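Local coordinates for protein titin (Homo sapiens, PDB 5JDD) that forms part of the elastic I-band region of the giant muscle filament, probably acting as a chain of immunoglobulin domains that lends sarcomeres passive stiffness, at residues A[91-96]-A[110-115]; A[117-122]-A[162-167]; A[124-129]-A[156-161]; A[134-139]-A[147-152]. One frame throughout, in Å; residues are numbered along the deposited sequence.

Interaction 1: residues A[91-96]-A[110-115]; sequences LHITKT and FECEVS
With chi1 near +60° in both His92 and Ser115, the histidine ring folds back over the serine, while the serine hydroxyl turns toward the histidine backbone. This pair closes one end of an antiparallel ladder with a classic beta bulge, joining edge strand 93-95 to strand 108-114 in an immunoglobulin I-set sandwich. Ser115 CB sits over the centre of the imidazole, 3.4 Å from the ring centroid, in a CH-pi contact, and Ser115 OG accepts a nearly straight bond from His92 N at 2.9 Å. His92 ND1 is hydrogen-bonded to Thr90 O.

At the bulge, Thr94 and Lys95 both oppose Glu113. Their amides approach Glu113 O from the same face of its carbonyl plane, Thr94 N at 2.8 Å and Lys95 N at 3.3 Å. On the face turned inward, Ile93 CD1 packs against Val114 CG1 at 4.0 Å. Water 2 joins Thr94 OG1 to Glu113 OE1. The lysine and glutamate chains run side by side over the exposed face, and the bend at Lys95 chi3 (-75°) brings Lys95 NZ to Glu113 OE2 at 2.7 Å, a salt bridge in which the ammonium meets the oxygen from above the carboxylate plane.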
loop_
_atom_site.group_PDB
_atom_site.type_symbol
_atom_site.label_atom_id
_atom_site.label_comp_id
_atom_site.label_asym_id
_atom_site.label_seq_id
_atom_site.Cartn_x
_atom_site.Cartn_y
_atom_site.Cartn_z
ATOM N N LEU A 91 2.477 14.222 -9.685
ATOM C CA LEU A 91 2.358 13.248 -8.602
ATOM C C LEU A 91 3.565 12.333 -8.646
ATOM O O LEU A 91 3.879 11.756 -9.691
ATOM C CB LEU A 91 1.101 12.415 -8.777
ATOM C CG LEU A 91 -0.234 13.164 -8.781
ATOM C CD1 LEU A 91 -1.398 12.206 -8.999
ATOM C CD2 LEU A 91 -0.443 13.962 -7.499
ATOM N N HIS A 92 4.253 12.198 -7.519
ATOM C CA HIS A 92 5.430 11.339 -7.491
ATOM C C HIS A 92 5.671 10.720 -6.129
ATOM O O HIS A 92 5.120 11.159 -5.117
ATOM C CB HIS A 92 6.676 12.115 -7.951
ATOM C CG HIS A 92 7.001 13.308 -7.102
ATOM N ND1 HIS A 92 6.441 14.550 -7.316
ATOM C CD2 HIS A 92 7.843 13.454 -6.049
ATOM C CE1 HIS A 92 6.920 15.408 -6.430
ATOM N NE2 HIS A 92 7.774 14.769 -5.652
ATOM N N ILE A 93 6.510 9.692 -6.115
ATOM C CA ILE A 93 6.858 8.968 -4.900
ATOM C C ILE A 93 7.926 9.737 -4.125
ATOM O O ILE A 93 8.910 10.192 -4.716
ATOM C CB ILE A 93 7.408 7.578 -5.250
ATOM C CG1 ILE A 93 6.368 6.750 -6.023
ATOM C CG2 ILE A 93 7.852 6.836 -3.996
ATOM C CD1 ILE A 93 5.096 6.467 -5.246
ATOM N N THR A 94 7.735 9.896 -2.813
ATOM C CA THR A 94 8.746 10.557 -1.976
ATOM C C THR A 94 9.421 9.617 -0.981
ATOM O O THR A 94 10.450 9.958 -0.412
ATOM C CB THR A 94 8.178 11.738 -1.183
ATOM O OG1 THR A 94 7.280 11.238 -0.190
ATOM C CG2 THR A 94 7.435 12.715 -2.104
ATOM N N LYS A 95 8.845 8.442 -0.748
ATOM C CA LYS A 95 9.497 7.423 0.065
ATOM C C LYS A 95 9.135 6.067 -0.526
ATOM O O LYS A 95 7.959 5.780 -0.746
ATOM C CB LYS A 95 9.064 7.504 1.533
ATOM C CG LYS A 95 9.813 6.528 2.433
ATOM C CD LYS A 95 9.315 6.591 3.881
ATOM C CE LYS A 95 9.820 7.827 4.604
ATOM N NZ LYS A 95 9.211 8.001 5.957
ATOM N N THR A 96 10.142 5.236 -0.795
ATOM C CA THR A 96 9.907 3.949 -1.444
ATOM C C THR A 96 9.575 2.842 -0.462
ATOM O O THR A 96 9.632 3.007 0.760
ATOM C CB THR A 96 11.115 3.497 -2.293
ATOM O OG1 THR A 96 12.227 3.205 -1.433
ATOM C CG2 THR A 96 11.502 4.572 -3.292
ATOM N N PHE A 110 3.357 -3.167 3.406
ATOM C CA PHE A 110 4.133 -2.283 2.546
ATOM C C PHE A 110 3.648 -0.869 2.748
ATOM O O PHE A 110 2.453 -0.642 2.942
ATOM C CB PHE A 110 3.937 -2.641 1.066
ATOM C CG PHE A 110 4.571 -3.934 0.673
ATOM C CD1 PHE A 110 5.939 -4.003 0.433
ATOM C CD2 PHE A 110 3.810 -5.083 0.550
ATOM C CE1 PHE A 110 6.542 -5.206 0.084
ATOM C CE2 PHE A 110 4.400 -6.295 0.200
ATOM C CZ PHE A 110 5.768 -6.360 -0.035
ATOM N N GLU A 111 4.563 0.092 2.689
ATOM C CA GLU A 111 4.175 1.491 2.765
ATOM C C GLU A 111 5.021 2.325 1.838
ATOM O O GLU A 111 6.224 2.108 1.710
ATOM C CB GLU A 111 4.373 2.056 4.171
ATOM C CG GLU A 111 3.713 1.322 5.300
ATOM C CD GLU A 111 4.299 1.747 6.627
ATOM O OE1 GLU A 111 4.551 2.961 6.795
ATOM O OE2 GLU A 111 4.530 0.867 7.484
ATOM N N CYS A 112 4.393 3.325 1.241
ATOM C CA CYS A 112 5.146 4.362 0.555
ATOM C C CYS A 112 4.578 5.723 0.913
ATOM O O CYS A 112 3.506 5.821 1.522
ATOM C CB CYS A 112 5.122 4.155 -0.965
ATOM S SG CYS A 112 3.493 4.363 -1.758
ATOM N N GLU A 113 5.286 6.777 0.529
ATOM C CA GLU A 113 4.790 8.135 0.714
ATOM C C GLU A 113 4.788 8.808 -0.641
ATOM O O GLU A 113 5.669 8.547 -1.467
ATOM C CB GLU A 113 5.624 8.913 1.745
ATOM C CG GLU A 113 5.499 8.315 3.154
ATOM C CD GLU A 113 6.395 8.943 4.218
ATOM O OE1 GLU A 113 6.900 10.075 4.038
ATOM O OE2 GLU A 113 6.580 8.283 5.266
ATOM N N VAL A 114 3.768 9.624 -0.872
ATOM C CA VAL A 114 3.586 10.307 -2.136
ATOM C C VAL A 114 3.628 11.826 -1.945
ATOM O O VAL A 114 3.585 12.331 -0.824
ATOM C CB VAL A 114 2.277 9.856 -2.845
ATOM C CG1 VAL A 114 2.288 8.338 -3.069
ATOM C CG2 VAL A 114 1.055 10.271 -2.037
ATOM N N SER A 115 3.698 12.542 -3.060
ATOM C CA SER A 115 3.973 13.976 -3.066
ATOM C C SER A 115 2.791 14.857 -2.667
ATOM O O SER A 115 2.975 16.012 -2.268
ATOM C CB SER A 115 4.454 14.377 -4.456
ATOM O OG SER A 115 3.502 13.994 -5.435
HETATM O O HOH W 1 5.483 12.934 1.000
HETATM O O HOH W 2 8.757 11.155 2.356
HETATM O O HOH W 3 8.483 2.616 3.100
#

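Interaction 2: residues A[117-122]-A[162-167]; sequences FNVPSM and FVCGND
Met122 O receives the amide of Val163 at 2.9 Å, in the carbonyl plane and with an N-H...O angle of 168°, the one direct hydrogen bond between loop 117-122 and segment 162-167. The same oxygen also takes a CA-H...O contact from Phe162 CA at 3.3 Å. Beside this bond the methionine and valine side chains lie alongside each other, Met122 CG being 3.7 Å from Val163 CB.

Phe162 is buried on the other side of its strand. Its CG stands anti to the backbone N (chi1 -173°), which brings the ring against the loop; Val119 CG1 meets its edge near the ring plane, 4.4 Å from Phe162 CZ, and also touches Cys164 SG. Nearby, water 4 bridges the two backbones, donating to Pro120 O at 2.7 Å and to Val163 O at 2.6 Å.

Further out, Trp123 packs edge-to-face with Phe162, and Val114 of the facing sheet touches Val119, Phe162 and Cys164. The strand turns back through a type II' beta turn from Cys164 to Asp167, with Gly165 at positive phi. The loop thus closes one end of the immunoglobulin sandwich. Apolar contacts hold the inner side of the loop, while its backbone is tied to the strand by one direct hydrogen bond and one water bridge.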
loop_
_atom_site.group_PDB
_atom_site.type_symbol
_atom_site.label_atom_id
_atom_site.label_comp_id
_atom_site.label_asym_id
_atom_site.label_seq_id
_atom_site.Cartn_x
_atom_site.Cartn_y
_atom_site.Cartn_z
ATOM N N PHE A 117 -1.571 15.138 -1.184
ATOM C CA PHE A 117 -2.762 14.566 -0.578
ATOM C C PHE A 117 -3.771 14.166 -1.644
ATOM O O PHE A 117 -3.752 14.673 -2.772
ATOM C CB PHE A 117 -3.398 15.573 0.388
ATOM C CG PHE A 117 -2.563 15.838 1.603
ATOM C CD1 PHE A 117 -2.679 15.034 2.730
ATOM C CD2 PHE A 117 -1.639 16.879 1.611
ATOM C CE1 PHE A 117 -1.886 15.266 3.851
ATOM C CE2 PHE A 117 -0.841 17.116 2.730
ATOM C CZ PHE A 117 -0.970 16.311 3.853
ATOM N N ASN A 118 -4.648 13.237 -1.266
ATOM C CA ASN A 118 -5.766 12.793 -2.100
ATOM C C ASN A 118 -5.359 12.063 -3.384
ATOM O O ASN A 118 -6.076 12.075 -4.384
ATOM C CB ASN A 118 -6.735 13.948 -2.361
ATOM C CG ASN A 118 -7.281 14.524 -1.075
ATOM O OD1 ASN A 118 -7.689 13.781 -0.176
ATOM N ND2 ASN A 118 -7.249 15.844 -0.954
ATOM N N VAL A 119 -4.209 11.400 -3.339
ATOM C CA VAL A 119 -3.837 10.477 -4.405
ATOM C C VAL A 119 -4.614 9.190 -4.163
ATOM O O VAL A 119 -4.581 8.654 -3.061
ATOM C CB VAL A 119 -2.326 10.169 -4.396
ATOM C CG1 VAL A 119 -1.995 9.051 -5.379
ATOM C CG2 VAL A 119 -1.535 11.424 -4.734
ATOM N N PRO A 120 -5.345 8.703 -5.179
ATOM C CA PRO A 120 -6.109 7.471 -4.944
ATOM C C PRO A 120 -5.213 6.256 -4.744
ATOM O O PRO A 120 -4.119 6.167 -5.301
ATOM C CB PRO A 120 -6.938 7.308 -6.221
ATOM C CG PRO A 120 -6.211 8.097 -7.261
ATOM C CD PRO A 120 -5.505 9.216 -6.551
ATOM N N SER A 121 -5.675 5.329 -3.917
ATOM C CA SER A 121 -4.973 4.063 -3.747
ATOM C C SER A 121 -4.946 3.267 -5.041
ATOM O O SER A 121 -5.986 3.038 -5.656
ATOM C CB SER A 121 -5.682 3.215 -2.703
ATOM O OG SER A 121 -5.671 3.848 -1.448
ATOM N N MET A 122 -3.764 2.808 -5.432
ATOM C CA MET A 122 -3.661 1.890 -6.563
ATOM C C MET A 122 -2.532 0.907 -6.335
ATOM O O MET A 122 -1.362 1.249 -6.498
ATOM C CB MET A 122 -3.438 2.645 -7.875
ATOM C CG MET A 122 -3.398 1.722 -9.108
ATOM S SD MET A 122 -4.887 0.712 -9.333
ATOM C CE MET A 122 -6.124 1.968 -9.626
ATOM N N PHE A 162 2.831 0.186 -6.015
ATOM C CA PHE A 162 1.918 1.311 -5.852
ATOM C C PHE A 162 2.064 2.249 -7.045
ATOM O O PHE A 162 3.178 2.635 -7.404
ATOM C CB PHE A 162 2.193 2.092 -4.562
ATOM C CG PHE A 162 1.165 3.150 -4.296
ATOM C CD1 PHE A 162 1.360 4.454 -4.723
ATOM C CD2 PHE A 162 -0.033 2.825 -3.691
ATOM C CE1 PHE A 162 0.393 5.430 -4.509
ATOM C CE2 PHE A 162 -1.006 3.788 -3.472
ATOM C CZ PHE A 162 -0.799 5.106 -3.881
ATOM N N VAL A 163 0.940 2.594 -7.675
ATOM C CA VAL A 163 0.935 3.531 -8.799
ATOM C C VAL A 163 0.526 4.922 -8.332
ATOM O O VAL A 163 -0.536 5.103 -7.733
ATOM C CB VAL A 163 -0.016 3.075 -9.913
ATOM C CG1 VAL A 163 0.044 4.044 -11.092
ATOM C CG2 VAL A 163 0.339 1.660 -10.369
ATOM N N CYS A 164 1.379 5.899 -8.626
ATOM C CA CYS A 164 1.173 7.275 -8.198
ATOM C C CYS A 164 1.301 8.186 -9.411
ATOM O O CYS A 164 2.416 8.547 -9.820
ATOM C CB CYS A 164 2.239 7.619 -7.157
ATOM S SG CYS A 164 2.252 9.314 -6.571
ATOM N N GLY A 165 0.169 8.549 -10.001
ATOM C CA GLY A 165 0.187 9.264 -11.272
ATOM C C GLY A 165 0.965 8.475 -12.315
ATOM O O GLY A 165 0.653 7.309 -12.596
ATOM N N ASN A 166 2.003 9.096 -12.866
ATOM C CA ASN A 166 2.847 8.440 -13.856
ATOM C C ASN A 166 4.113 7.836 -13.260
ATOM O O ASN A 166 4.983 7.350 -13.990
ATOM C CB ASN A 166 3.177 9.429 -14.976
ATOM C CG ASN A 166 1.938 9.944 -15.641
ATOM O OD1 ASN A 166 1.035 9.171 -15.961
ATOM N ND2 ASN A 166 1.853 11.260 -15.816
ATOM N N ASP A 167 4.197 7.861 -11.928
ATOM C CA ASP A 167 5.300 7.271 -11.172
ATOM C C ASP A 167 4.779 5.933 -10.615
ATOM O O ASP A 167 3.564 5.721 -10.488
ATOM C CB ASP A 167 5.701 8.206 -10.008
ATOM C CG ASP A 167 7.177 8.063 -9.580
ATOM O OD1 ASP A 167 7.888 7.179 -10.111
ATOM O OD2 ASP A 167 7.632 8.850 -8.702
HETATM O O HOH W 4 -2.910 6.215 -7.729
#

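Interaction 3: residues A[124-129]-A[156-161]; sequences LKNGVE and DSAEYT
Lys125 lays its aliphatic chain alongside the ring of Tyr160, Lys125 CG lying 3.8 Å from Tyr160 CE1. The two belong to a non-hydrogen-bonded antiparallel pair between strands 123-125 and 158-164 of the immunoglobulin sandwich, and Tyr160 beside Asp156 has the form of the tyrosine corner common in such domains. Tyr160 OH donates to Asp156 O at 2.7 Å, in the carbonyl plane and on a lone pair, which fixes the ring's outer end. Fully extended, Lys125 runs past Ala158 CB to the same place. There Lys125 NZ is hydrogen-bonded to Glu155 O, while water 5 links it to Asp156 OD1 and Tyr160 OH; Asp156 OD2 is itself paired with Lys135.

On the opposite face of the sheet, Leu124 CB meets Thr161 CB at 4.0 Å, and the backbones of these two residues exchange a pair of hydrogen bonds. The ladder ends where the chain reverses through a type I' turn, Lys125 to Val128. Asn126 then grips Glu159 twice: Asn126 N points almost straight at Glu159 O, at 2.8 Å, and the side-chain amide takes over as acceptor, where Glu159 N reaches Asn126 OD1 at 3.0 Å, tilted 32° from the plane of the amide carbonyl.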
loop_
_atom_site.group_PDB
_atom_site.type_symbol
_atom_site.label_atom_id
_atom_site.label_comp_id
_atom_site.label_asym_id
_atom_site.label_seq_id
_atom_site.Cartn_x
_atom_site.Cartn_y
_atom_site.Cartn_z
ATOM N N LEU A 124 -0.913 -3.006 -7.085
ATOM C CA LEU A 124 -0.882 -4.154 -7.986
ATOM C C LEU A 124 -0.104 -5.294 -7.353
ATOM O O LEU A 124 0.829 -5.064 -6.579
ATOM C CB LEU A 124 -0.201 -3.799 -9.313
ATOM C CG LEU A 124 -0.461 -2.434 -9.939
ATOM C CD1 LEU A 124 0.348 -2.298 -11.236
ATOM C CD2 LEU A 124 -1.947 -2.247 -10.216
ATOM N N LYS A 125 -0.494 -6.517 -7.693
ATOM C CA LYS A 125 0.284 -7.710 -7.379
ATOM C C LYS A 125 0.671 -8.317 -8.721
ATOM O O LYS A 125 -0.201 -8.710 -9.498
ATOM C CB LYS A 125 -0.549 -8.722 -6.583
ATOM C CG LYS A 125 0.170 -10.060 -6.344
ATOM C CD LYS A 125 -0.748 -11.062 -5.671
ATOM C CE LYS A 125 -0.005 -12.375 -5.421
ATOM N NZ LYS A 125 -0.888 -13.437 -4.854
ATOM N N ASN A 126 1.966 -8.393 -9.001
ATOM C CA ASN A 126 2.441 -8.874 -10.300
ATOM C C ASN A 126 1.703 -8.227 -11.474
ATOM O O ASN A 126 1.344 -8.897 -12.445
ATOM C CB ASN A 126 2.365 -10.410 -10.378
ATOM C CG ASN A 126 3.254 -11.098 -9.350
ATOM O OD1 ASN A 126 4.282 -10.560 -8.935
ATOM N ND2 ASN A 126 2.869 -12.305 -8.954
ATOM N N GLY A 127 1.454 -6.924 -11.360
ATOM C CA GLY A 127 0.919 -6.157 -12.470
ATOM C C GLY A 127 -0.589 -6.181 -12.591
ATOM O O GLY A 127 -1.146 -5.597 -13.519
ATOM N N VAL A 128 -1.250 -6.840 -11.648
ATOM C CA VAL A 128 -2.699 -6.989 -11.641
ATOM C C VAL A 128 -3.272 -6.242 -10.433
ATOM O O VAL A 128 -2.718 -6.320 -9.335
ATOM C CB VAL A 128 -3.084 -8.478 -11.550
ATOM C CG1 VAL A 128 -4.573 -8.630 -11.283
ATOM C CG2 VAL A 128 -2.658 -9.231 -12.811
ATOM N N GLU A 129 -4.368 -5.510 -10.627
ATOM C CA GLU A 129 -4.934 -4.700 -9.542
ATOM C C GLU A 129 -5.496 -5.557 -8.411
ATOM O O GLU A 129 -6.208 -6.540 -8.660
ATOM C CB GLU A 129 -6.020 -3.744 -10.061
ATOM C CG GLU A 129 -5.483 -2.604 -10.917
ATOM C CD GLU A 129 -6.571 -1.727 -11.514
ATOM O OE1 GLU A 129 -7.446 -1.244 -10.765
ATOM O OE2 GLU A 129 -6.545 -1.521 -12.746
ATOM N N ASP A 156 1.321 -15.607 -1.648
ATOM C CA ASP A 156 1.417 -14.151 -1.525
ATOM C C ASP A 156 2.794 -13.621 -1.906
ATOM O O ASP A 156 2.968 -12.418 -2.079
ATOM C CB ASP A 156 1.057 -13.693 -0.103
ATOM C CG ASP A 156 -0.363 -14.049 0.286
ATOM O OD1 ASP A 156 -1.282 -13.862 -0.547
ATOM O OD2 ASP A 156 -0.568 -14.534 1.420
ATOM N N SER A 157 3.779 -14.504 -2.027
ATOM C CA SER A 157 5.100 -14.077 -2.483
ATOM C C SER A 157 4.972 -13.558 -3.914
ATOM O O SER A 157 4.544 -14.290 -4.811
ATOM C CB SER A 157 6.105 -15.231 -2.435
ATOM O OG SER A 157 6.222 -15.753 -1.118
ATOM N N ALA A 158 5.340 -12.296 -4.112
ATOM C CA ALA A 158 5.093 -11.604 -5.368
ATOM C C ALA A 158 5.726 -10.232 -5.333
ATOM O O ALA A 158 6.282 -9.809 -4.310
ATOM C CB ALA A 158 3.588 -11.458 -5.595
ATOM N N GLU A 159 5.624 -9.531 -6.458
ATOM C CA GLU A 159 6.039 -8.146 -6.527
ATOM C C GLU A 159 4.811 -7.270 -6.395
ATOM O O GLU A 159 3.846 -7.433 -7.141
ATOM C CB GLU A 159 6.743 -7.843 -7.843
ATOM C CG GLU A 159 7.147 -6.382 -7.958
ATOM C CD GLU A 159 8.051 -6.126 -9.140
ATOM O OE1 GLU A 159 7.616 -6.389 -10.281
ATOM O OE2 GLU A 159 9.194 -5.667 -8.924
ATOM N N TYR A 160 4.850 -6.340 -5.444
ATOM C CA TYR A 160 3.737 -5.433 -5.189
ATOM C C TYR A 160 4.111 -4.030 -5.617
ATOM O O TYR A 160 5.233 -3.581 -5.398
ATOM C CB TYR A 160 3.341 -5.488 -3.707
ATOM C CG TYR A 160 2.744 -6.823 -3.337
ATOM C CD1 TYR A 160 1.373 -7.033 -3.408
ATOM C CD2 TYR A 160 3.549 -7.880 -2.938
ATOM C CE1 TYR A 160 0.819 -8.261 -3.090
ATOM C CE2 TYR A 160 3.005 -9.116 -2.609
ATOM C CZ TYR A 160 1.640 -9.294 -2.696
ATOM O OH TYR A 160 1.084 -10.502 -2.379
ATOM N N THR A 161 3.161 -3.334 -6.227
ATOM C CA THR A 161 3.436 -2.033 -6.812
ATOM C C THR A 161 2.391 -1.027 -6.357
ATOM O O THR A 161 1.211 -1.351 -6.307
ATOM C CB THR A 161 3.358 -2.125 -8.353
ATOM O OG1 THR A 161 4.332 -3.063 -8.834
ATOM C CG2 THR A 161 3.597 -0.767 -9.002
HETATM O O HOH W 5 -1.332 -11.956 -2.382
HETATM O O HOH W 6 4.580 -14.360 -7.610
HETATM O O HOH W 7 3.262 -5.532 -9.287
#

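Interaction 4: residues A[134-139]-A[147-152]; sequences EKFKIV and LIIMNT
Phe136 fits its ring against two aliphatic neighbours across a beta hairpin, strands 136-141 and 144-149, at the margin of one sheet of the immunoglobulin sandwich. Ile149 CG1 abuts the edge of the ring, 3.9 Å from Phe136 CD1, while Leu147 CD1 comes up obliquely beside it. Leu147 CD1 fills the dip between Phe136 and Ile138, lying 3.9 Å from Ile138 CG1. These four residues share the inward face, where Tyr160 and Trp123 of the facing sheet continue the core.

On the outward face, Ile148 stands directly beside Lys137, CB to CB 3.8 Å, and stretches its CD1 into the groove between Lys137 CG and Val139 CG2. The backbones of Lys137 and Ile148 exchange two hydrogen bonds, and Met150 N adds another to Lys135 O at 2.9 Å.

Met150 CG presses close to Glu134 O where the strands part. Lys135 lays its CG over one face of the Phe136 ring, toward the rim, and the bend at chi2 (75°) steers the rest of its chain across to the other strand. Its ammonium also forms a salt bridge with Asp156; within the hairpin, Lys135 NZ donates nearly along the C=O axis of Met150, 2.9 Å from Met150 O.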
loop_
_atom_site.group_PDB
_atom_site.type_symbol
_atom_site.label_atom_id
_atom_site.label_comp_id
_atom_site.label_asym_id
_atom_site.label_seq_id
_atom_site.Cartn_x
_atom_site.Cartn_y
_atom_site.Cartn_z
ATOM N N GLU A 134 -10.744 -8.926 3.219
ATOM C CA GLU A 134 -10.239 -9.243 4.548
ATOM C C GLU A 134 -8.768 -9.641 4.458
ATOM O O GLU A 134 -8.015 -9.489 5.418
ATOM C CB GLU A 134 -11.072 -10.340 5.211
ATOM C CG GLU A 134 -12.503 -9.927 5.532
ATOM C CD GLU A 134 -12.622 -9.072 6.787
ATOM O OE1 GLU A 134 -13.732 -9.017 7.355
ATOM O OE2 GLU A 134 -11.620 -8.453 7.205
ATOM N N LYS A 135 -8.371 -10.129 3.285
ATOM C CA LYS A 135 -6.989 -10.491 2.995
ATOM C C LYS A 135 -6.091 -9.262 2.791
ATOM O O LYS A 135 -4.965 -9.207 3.300
ATOM C CB LYS A 135 -6.961 -11.343 1.728
ATOM C CG LYS A 135 -5.584 -11.742 1.251
ATOM C CD LYS A 135 -5.012 -12.843 2.120
ATOM C CE LYS A 135 -3.775 -13.450 1.486
ATOM N NZ LYS A 135 -3.084 -14.354 2.445
ATOM N N PHE A 136 -6.595 -8.289 2.045
ATOM C CA PHE A 136 -5.834 -7.088 1.711
ATOM C C PHE A 136 -6.466 -5.855 2.332
ATOM O O PHE A 136 -7.584 -5.485 1.980
ATOM C CB PHE A 136 -5.773 -6.890 0.196
ATOM C CG PHE A 136 -5.029 -7.966 -0.532
ATOM C CD1 PHE A 136 -3.647 -8.060 -0.431
ATOM C CD2 PHE A 136 -5.704 -8.861 -1.350
ATOM C CE1 PHE A 136 -2.954 -9.043 -1.115
ATOM C CE2 PHE A 136 -5.019 -9.848 -2.034
ATOM C CZ PHE A 136 -3.641 -9.938 -1.916
ATOM N N LYS A 137 -5.750 -5.220 3.254
ATOM C CA LYS A 137 -6.199 -3.969 3.855
ATOM C C LYS A 137 -5.453 -2.835 3.161
ATOM O O LYS A 137 -4.226 -2.818 3.124
ATOM C CB LYS A 137 -5.920 -3.972 5.360
ATOM C CG LYS A 137 -6.188 -2.653 6.067
ATOM C CD LYS A 137 -7.660 -2.428 6.333
ATOM C CE LYS A 137 -7.848 -1.249 7.281
ATOM N NZ LYS A 137 -6.926 -1.358 8.452
ATOM N N ILE A 138 -6.200 -1.908 2.580
ATOM C CA ILE A 138 -5.622 -0.790 1.857
ATOM C C ILE A 138 -5.911 0.490 2.634
ATOM O O ILE A 138 -7.067 0.808 2.924
ATOM C CB ILE A 138 -6.178 -0.740 0.416
ATOM C CG1 ILE A 138 -5.650 -1.946 -0.368
ATOM C CG2 ILE A 138 -5.760 0.547 -0.294
ATOM C CD1 ILE A 138 -6.279 -2.133 -1.745
ATOM N N VAL A 139 -4.855 1.213 2.988
ATOM C CA VAL A 139 -4.971 2.347 3.902
ATOM C C VAL A 139 -4.357 3.595 3.280
ATOM O O VAL A 139 -3.322 3.521 2.609
ATOM C CB VAL A 139 -4.261 2.058 5.241
ATOM C CG1 VAL A 139 -4.457 3.204 6.222
ATOM C CG2 VAL A 139 -4.784 0.755 5.861
ATOM N N LEU A 147 -0.341 -1.026 2.301
ATOM C CA LEU A 147 -0.986 -2.286 1.938
ATOM C C LEU A 147 -0.642 -3.286 3.024
ATOM O O LEU A 147 0.532 -3.556 3.287
ATOM C CB LEU A 147 -0.478 -2.800 0.590
ATOM C CG LEU A 147 -0.989 -4.190 0.172
ATOM C CD1 LEU A 147 -2.484 -4.140 -0.093
ATOM C CD2 LEU A 147 -0.268 -4.688 -1.070
ATOM N N ILE A 148 -1.669 -3.816 3.681
ATOM C CA ILE A 148 -1.477 -4.827 4.712
ATOM C C ILE A 148 -2.016 -6.161 4.205
ATOM O O ILE A 148 -3.164 -6.245 3.750
ATOM C CB ILE A 148 -2.169 -4.421 6.008
ATOM C CG1 ILE A 148 -1.564 -3.111 6.518
ATOM C CG2 ILE A 148 -2.033 -5.509 7.058
ATOM C CD1 ILE A 148 -2.489 -2.319 7.401
ATOM N N ILE A 149 -1.163 -7.181 4.237
ATOM C CA ILE A 149 -1.521 -8.507 3.737
ATOM C C ILE A 149 -1.628 -9.467 4.905
ATOM O O ILE A 149 -0.634 -9.780 5.560
ATOM C CB ILE A 149 -0.483 -9.025 2.722
ATOM C CG1 ILE A 149 -0.283 -8.007 1.599
ATOM C CG2 ILE A 149 -0.928 -10.352 2.123
ATOM C CD1 ILE A 149 0.827 -8.382 0.643
ATOM N N MET A 150 -2.844 -9.938 5.160
ATOM C CA MET A 150 -3.101 -10.803 6.308
ATOM C C MET A 150 -2.848 -12.269 6.003
ATOM O O MET A 150 -2.971 -12.705 4.862
ATOM C CB MET A 150 -4.561 -10.662 6.756
ATOM C CG MET A 150 -5.043 -9.246 6.998
ATOM S SD MET A 150 -4.113 -8.420 8.290
ATOM C CE MET A 150 -4.409 -9.521 9.673
ATOM N N ASN A 151 -2.495 -13.018 7.043
ATOM C CA ASN A 151 -2.413 -14.478 6.972
ATOM C C ASN A 151 -1.635 -14.956 5.752
ATOM O O ASN A 151 -2.156 -15.692 4.910
ATOM C CB ASN A 151 -3.818 -15.093 6.984
ATOM C CG ASN A 151 -3.792 -16.604 7.141
ATOM O OD1 ASN A 151 -2.830 -17.172 7.668
ATOM N ND2 ASN A 151 -4.845 -17.264 6.672
ATOM N N THR A 152 -0.380 -14.532 5.657
ATOM C CA THR A 152 0.404 -14.806 4.456
ATOM C C THR A 152 0.614 -16.290 4.198
ATOM O O THR A 152 0.708 -17.113 5.121
ATOM C CB THR A 152 1.775 -14.116 4.467
ATOM O OG1 THR A 152 2.500 -14.504 5.642
ATOM C CG2 THR A 152 1.611 -12.590 4.420
#

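All four contacts lie in the middle immunoglobulin domain of the tandem, divided between its two sheets: interactions 1 and 4 sit at the outer strands of one, interactions 2 and 3 follow strand 158-164 in the other. The centres of interactions 1 and 2 are about 8 Å apart, and Asp167 OD2 joins them by a probable hydrogen bond to Ile93 N at 2.9 Å. Interactions 3 and 4, about 13 Å apart, are tied by the salt bridge from Lys135 NZ to Asp156 OD2 at 2.7 Å. Tyr160 bridges the core, touching Phe110 of interaction 1 and Leu147 and Ile149 of interaction 4. Interaction 4 is nested along the chain within interaction 3, itself enclosed by interaction 2.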